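Local coordinates for protein Rab GDP dissociation inhibitor alpha (Naegleria fowleri, PDB 6C87) that probably binds prenylated, GDP-bound Rab GTPases, slows their release of GDP and keeps them soluble for recycling between membranes, at residues R78-D83 against H353-G358; D403-G408 against Y432-G437. One frame throughout, in Å; residues are numbered along the deposited sequence.

Interaction 1: R78-D83 against H353-G358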
loop_
_atom_site.group_PDB
_atom_site.type_symbol
_atom_site.label_atom_id
_atom_site.label_comp_id
_atom_site.label_asym_id
_atom_site.label_seq_id
_atom_site.Cartn_x
_atom_site.Cartn_y
_atom_site.Cartn_z
ATOM N N ARG A 78 -45.387 -5.425 -17.889
ATOM C CA ARG A 78 -44.057 -5.979 -18.078
ATOM C C ARG A 78 -43.086 -4.976 -18.688
ATOM O O ARG A 78 -41.901 -5.290 -18.820
ATOM C CB ARG A 78 -44.137 -7.241 -18.942
ATOM N N ASP A 79 -43.545 -3.777 -19.049
ATOM C CA ASP A 79 -42.641 -2.695 -19.425
ATOM C C ASP A 79 -41.996 -2.011 -18.219
ATOM O O ASP A 79 -41.109 -1.169 -18.405
ATOM C CB ASP A 79 -43.371 -1.656 -20.282
ATOM C CG ASP A 79 -43.564 -2.111 -21.725
ATOM O OD1 ASP A 79 -42.987 -3.146 -22.112
ATOM O OD2 ASP A 79 -44.276 -1.417 -22.484
ATOM N N TYR A 80 -42.436 -2.325 -17.002
ATOM C CA TYR A 80 -41.906 -1.716 -15.787
ATOM C C TYR A 80 -40.865 -2.616 -15.139
ATOM O O TYR A 80 -41.105 -3.811 -14.948
ATOM C CB TYR A 80 -43.018 -1.443 -14.780
ATOM C CG TYR A 80 -43.911 -0.279 -15.102
ATOM C CD1 TYR A 80 -45.082 -0.452 -15.834
ATOM C CD2 TYR A 80 -43.605 0.994 -14.641
ATOM C CE1 TYR A 80 -45.922 0.626 -16.106
ATOM C CE2 TYR A 80 -44.428 2.072 -14.907
ATOM C CZ TYR A 80 -45.585 1.887 -15.640
ATOM O OH TYR A 80 -46.389 2.973 -15.903
ATOM N N ASN A 81 -39.738 -2.021 -14.744
ATOM C CA ASN A 81 -38.705 -2.688 -13.951
ATOM C C ASN A 81 -38.412 -1.736 -12.801
ATOM O O ASN A 81 -37.430 -0.992 -12.827
ATOM C CB ASN A 81 -37.431 -2.993 -14.778
ATOM C CG ASN A 81 -37.663 -4.034 -15.849
ATOM O OD1 ASN A 81 -37.891 -5.206 -15.561
ATOM N ND2 ASN A 81 -37.606 -3.603 -17.101
ATOM N N ILE A 82 -39.272 -1.765 -11.788
ATOM C CA ILE A 82 -39.241 -0.779 -10.715
ATOM C C ILE A 82 -38.338 -1.296 -9.601
ATOM O O ILE A 82 -38.683 -2.247 -8.895
ATOM C CB ILE A 82 -40.651 -0.472 -10.197
ATOM C CG1 ILE A 82 -41.491 0.175 -11.299
ATOM C CG2 ILE A 82 -40.577 0.429 -8.982
ATOM C CD1 ILE A 82 -42.977 0.216 -11.010
ATOM N N ASP A 83 -37.178 -0.663 -9.445
ATOM C CA ASP A 83 -36.280 -0.958 -8.337
ATOM C C ASP A 83 -36.833 -0.315 -7.073
ATOM O O ASP A 83 -36.977 0.911 -7.006
ATOM C CB ASP A 83 -34.882 -0.426 -8.646
ATOM C CG ASP A 83 -34.242 -1.122 -9.828
ATOM O OD1 ASP A 83 -34.372 -2.361 -9.944
ATOM O OD2 ASP A 83 -33.620 -0.421 -10.650
ATOM N N HIS A 353 -35.159 1.864 -19.785
ATOM C CA HIS A 353 -36.036 0.700 -19.936
ATOM C C HIS A 353 -36.524 0.180 -18.588
ATOM O O HIS A 353 -36.534 -1.025 -18.328
ATOM C CB HIS A 353 -35.363 -0.419 -20.726
ATOM C CG HIS A 353 -35.267 -0.138 -22.185
ATOM N ND1 HIS A 353 -34.102 0.282 -22.786
ATOM C CD2 HIS A 353 -36.209 -0.153 -23.156
ATOM C CE1 HIS A 353 -34.320 0.476 -24.075
ATOM N NE2 HIS A 353 -35.593 0.227 -24.323
ATOM N N VAL A 354 -36.909 1.101 -17.710
ATOM C CA VAL A 354 -37.578 0.745 -16.466
ATOM C C VAL A 354 -39.054 1.133 -16.457
ATOM O O VAL A 354 -39.768 0.774 -15.506
ATOM C CB VAL A 354 -36.842 1.334 -15.244
ATOM C CG1 VAL A 354 -35.405 0.812 -15.223
ATOM C CG2 VAL A 354 -36.857 2.870 -15.279
ATOM N N ALA A 355 -39.534 1.843 -17.474
ATOM C CA ALA A 355 -40.925 2.260 -17.543
ATOM C C ALA A 355 -41.341 2.284 -18.999
ATOM O O ALA A 355 -40.492 2.438 -19.886
ATOM C CB ALA A 355 -41.127 3.638 -16.903
ATOM N N PRO A 356 -42.637 2.185 -19.286
ATOM C CA PRO A 356 -43.098 2.277 -20.675
ATOM C C PRO A 356 -42.777 3.639 -21.265
ATOM O O PRO A 356 -42.387 4.579 -20.571
ATOM C CB PRO A 356 -44.618 2.065 -20.586
ATOM C CG PRO A 356 -44.882 1.540 -19.229
ATOM C CD PRO A 356 -43.740 1.930 -18.346
ATOM N N ASN A 357 -42.930 3.728 -22.585
ATOM C CA ASN A 357 -42.710 4.989 -23.279
ATOM C C ASN A 357 -43.676 6.051 -22.778
ATOM O O ASN A 357 -44.894 5.839 -22.745
ATOM C CB ASN A 357 -42.879 4.799 -24.780
ATOM C CG ASN A 357 -41.571 4.850 -25.523
ATOM O OD1 ASN A 357 -40.686 5.643 -25.195
ATOM N ND2 ASN A 357 -41.450 4.028 -26.558
ATOM N N GLY A 358 -43.125 7.201 -22.397
ATOM C CA GLY A 358 -43.901 8.292 -21.848
ATOM C C GLY A 358 -44.101 8.242 -20.351
ATOM O O GLY A 358 -44.752 9.141 -19.797
#

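Interaction 2: D403-G408 against Y432-G437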
loop_
_atom_site.group_PDB
_atom_site.type_symbol
_atom_site.label_atom_id
_atom_site.label_comp_id
_atom_site.label_asym_id
_atom_site.label_seq_id
_atom_site.Cartn_x
_atom_site.Cartn_y
_atom_site.Cartn_z
ATOM N N ASP A 403 -18.767 -7.144 14.334
ATOM C CA ASP A 403 -18.227 -7.068 12.980
ATOM C C ASP A 403 -18.088 -8.426 12.313
ATOM O O ASP A 403 -17.783 -8.480 11.119
ATOM C CB ASP A 403 -16.868 -6.346 12.979
ATOM C CG ASP A 403 -15.799 -7.069 13.799
ATOM O OD1 ASP A 403 -16.114 -8.065 14.488
ATOM O OD2 ASP A 403 -14.628 -6.637 13.744
ATOM N N GLY A 404 -18.312 -9.511 13.045
ATOM C CA GLY A 404 -18.268 -10.850 12.504
ATOM C C GLY A 404 -16.979 -11.595 12.765
ATOM O O GLY A 404 -16.923 -12.806 12.519
ATOM N N LYS A 405 -15.947 -10.914 13.261
ATOM C CA LYS A 405 -14.666 -11.577 13.457
ATOM C C LYS A 405 -14.718 -12.583 14.599
ATOM O O LYS A 405 -14.019 -13.600 14.555
ATOM C CB LYS A 405 -13.568 -10.537 13.680
ATOM C CG LYS A 405 -13.283 -9.722 12.420
ATOM C CD LYS A 405 -11.960 -8.989 12.495
ATOM C CE LYS A 405 -11.806 -8.024 11.332
ATOM N NZ LYS A 405 -10.438 -7.438 11.284
ATOM N N LYS A 406 -15.548 -12.334 15.613
ATOM C CA LYS A 406 -15.613 -13.260 16.740
ATOM C C LYS A 406 -16.439 -14.500 16.408
ATOM O O LYS A 406 -16.037 -15.620 16.741
ATOM C CB LYS A 406 -16.178 -12.553 17.976
ATOM N N ASP A 407 -17.588 -14.328 15.750
ATOM C CA ASP A 407 -18.509 -15.431 15.509
ATOM C C ASP A 407 -18.541 -15.927 14.067
ATOM O O ASP A 407 -19.152 -16.970 13.809
ATOM C CB ASP A 407 -19.932 -15.037 15.929
ATOM C CG ASP A 407 -20.406 -13.775 15.256
ATOM O OD1 ASP A 407 -19.565 -13.058 14.669
ATOM O OD2 ASP A 407 -21.622 -13.500 15.313
ATOM N N GLY A 408 -17.899 -15.229 13.133
ATOM C CA GLY A 408 -17.934 -15.627 11.741
ATOM C C GLY A 408 -19.177 -15.223 10.979
ATOM O O GLY A 408 -19.366 -15.687 9.848
ATOM N N TYR A 432 -15.740 -6.863 3.428
ATOM C CA TYR A 432 -14.680 -7.684 2.852
ATOM C C TYR A 432 -13.405 -7.593 3.677
ATOM O O TYR A 432 -12.687 -8.590 3.834
ATOM C CB TYR A 432 -14.422 -7.286 1.396
ATOM C CG TYR A 432 -13.656 -8.339 0.633
ATOM C CD1 TYR A 432 -14.269 -9.527 0.255
ATOM C CD2 TYR A 432 -12.319 -8.148 0.286
ATOM C CE1 TYR A 432 -13.573 -10.502 -0.442
ATOM C CE2 TYR A 432 -11.609 -9.121 -0.412
ATOM C CZ TYR A 432 -12.244 -10.297 -0.774
ATOM O OH TYR A 432 -11.559 -11.275 -1.464
ATOM N N GLU A 433 -13.112 -6.414 4.227
ATOM C CA GLU A 433 -11.953 -6.288 5.108
ATOM C C GLU A 433 -12.144 -7.098 6.386
ATOM O O GLU A 433 -11.200 -7.731 6.876
ATOM C CB GLU A 433 -11.711 -4.822 5.446
ATOM C CG GLU A 433 -11.063 -4.025 4.345
ATOM C CD GLU A 433 -10.947 -2.572 4.719
ATOM O OE1 GLU A 433 -11.613 -2.178 5.702
ATOM O OE2 GLU A 433 -10.202 -1.829 4.042
ATOM N N ARG A 434 -13.364 -7.096 6.931
ATOM C CA ARG A 434 -13.657 -7.899 8.110
ATOM C C ARG A 434 -13.518 -9.385 7.819
ATOM O O ARG A 434 -13.086 -10.150 8.689
ATOM C CB ARG A 434 -15.065 -7.589 8.617
ATOM C CG ARG A 434 -15.205 -6.242 9.304
ATOM C CD ARG A 434 -16.531 -5.587 8.962
ATOM N NE ARG A 434 -17.655 -6.446 9.306
ATOM C CZ ARG A 434 -18.916 -6.198 8.973
ATOM N NH1 ARG A 434 -19.224 -5.106 8.287
ATOM N NH2 ARG A 434 -19.876 -7.042 9.332
ATOM N N ILE A 435 -13.853 -9.809 6.598
ATOM C CA ILE A 435 -13.752 -11.224 6.252
ATOM C C ILE A 435 -12.288 -11.644 6.138
ATOM O O ILE A 435 -11.851 -12.602 6.783
ATOM C CB ILE A 435 -14.523 -11.507 4.947
ATOM C CG1 ILE A 435 -16.025 -11.346 5.165
ATOM C CG2 ILE A 435 -14.212 -12.906 4.426
ATOM C CD1 ILE A 435 -16.819 -11.326 3.883
ATOM N N THR A 436 -11.498 -10.901 5.359
ATOM C CA THR A 436 -10.126 -11.295 5.050
ATOM C C THR A 436 -9.111 -10.842 6.094
ATOM O O THR A 436 -7.970 -11.315 6.066
ATOM C CB THR A 436 -9.701 -10.757 3.674
ATOM O OG1 THR A 436 -9.662 -9.325 3.694
ATOM C CG2 THR A 436 -10.690 -11.208 2.600
ATOM N N GLY A 437 -9.473 -9.914 6.978
ATOM C CA GLY A 437 -8.503 -9.400 7.925
ATOM C C GLY A 437 -7.404 -8.568 7.312
ATOM O O GLY A 437 -6.416 -8.272 7.987
#

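Interaction 1: R78-D83 against H353-G358
One face of the Y80 ring is covered by P356, whose CD sits over the ring centre, 3.3 Å from the centroid and 15° off the normal, a CH-pi contact. The two side chains cross at about a right angle, and P356 CG reaches the outer part of the same ring, near Y80 CE1. With chi1 at -74°, Y80 CG lies beside its own backbone N, anti to the carbonyl carbon, and the end of the side chain comes closer to the 353-358 loop than its CB bond would suggest. D79 CB also packs on this proline, 3.7 Å from P356 CG.

Further along, N81 makes two hydrogen bonds. Its backbone N donates to V354 O at 2.9 Å, nearly straight at 166° but from above the carbonyl plane. The side-chain ND2 gives to H353 O at 3.0 Å, here within both the carbonyl plane and the amide plane. V354 O also receives a CA-H...O contact from Y80 CA.

The Y80 hydroxyl is hydrogen-bonded to L74 O, which restrains the outer end of the side chain, and I314 of strand 302-315 also packs on Y80. Polar bonds from N81 to two successive carbonyls and the apolar Y80-P356 contact thus together hold the loop between strands 343-349 and 360-367 against the residues leading into strand 82-83.

Interaction 2: D403-G408 against Y432-G437
R434 points from its helix at D403 and meets it with the edge of the guanidinium. R434 NE donates to the backbone carbonyl D403 O at 2.7 Å, with an angle of 154° at the hydrogen; the oxygen lies near the guanidinium plane and is approached on a lone pair. A second, weak bond runs to the same oxygen from R434 NH2 at 3.1 Å. The side chain reaches this position by bending at chi2 (142°) and chi3 (57°), which folds CG and CD past D403 CB, about 4.0 Å from R434 CG.

K405 comes alongside the helix end instead. Its chain is extended beyond CG, and K405 CE lies 3.6 Å from R434 O, so aliphatic carbons of the lysine, rather than its ammonium, line the last turn. The D403 carboxylate does not pair with the arginine: D403 OD1 accepts from K405 N at 3.1 Å, closing an Asx turn in which the N-H meets the oxygen from above the carboxylate plane.

A salt bridge from NH1 to D430, D403 O on NE and a weak bond from NH2 to I411 O together restrain the R434 guanidinium. P164 of the second subunit packs on D403 and K405 at this surface. Helix 422-436 lies on the parallel sheet of order 3-2-1-4-5, the Rossmann-like part expected of this family: R434 and I435 touch F410, I435 also M290 and V292 of strand 290-293, and Y432 and I435 meet helix 22-33.

In the fold
From the N terminus, the chain runs through the first strands of the parallel sheet and strand 53-54 before reaching strand 82-83, which pairs with 53-54. Interaction 1 closes a long loop of 269 residues, through the loop between strands 343-349 and 360-367 of the mixed sheet. Interaction 2 opens later and spans just 23 residues, joining the loop ahead of strand 409-411, an outermost strand of the parallel sheet, to the end of helix 422-436. The two follow in series, neither nested nor crossed. The centres of interactions 1 and 2 lie about 39 Å apart, on opposite sides of the chain's centre. Interaction 1 ties the small antiparallel sheet to the mixed sheet; interaction 2 ties the parallel sheet to its C-terminal helix.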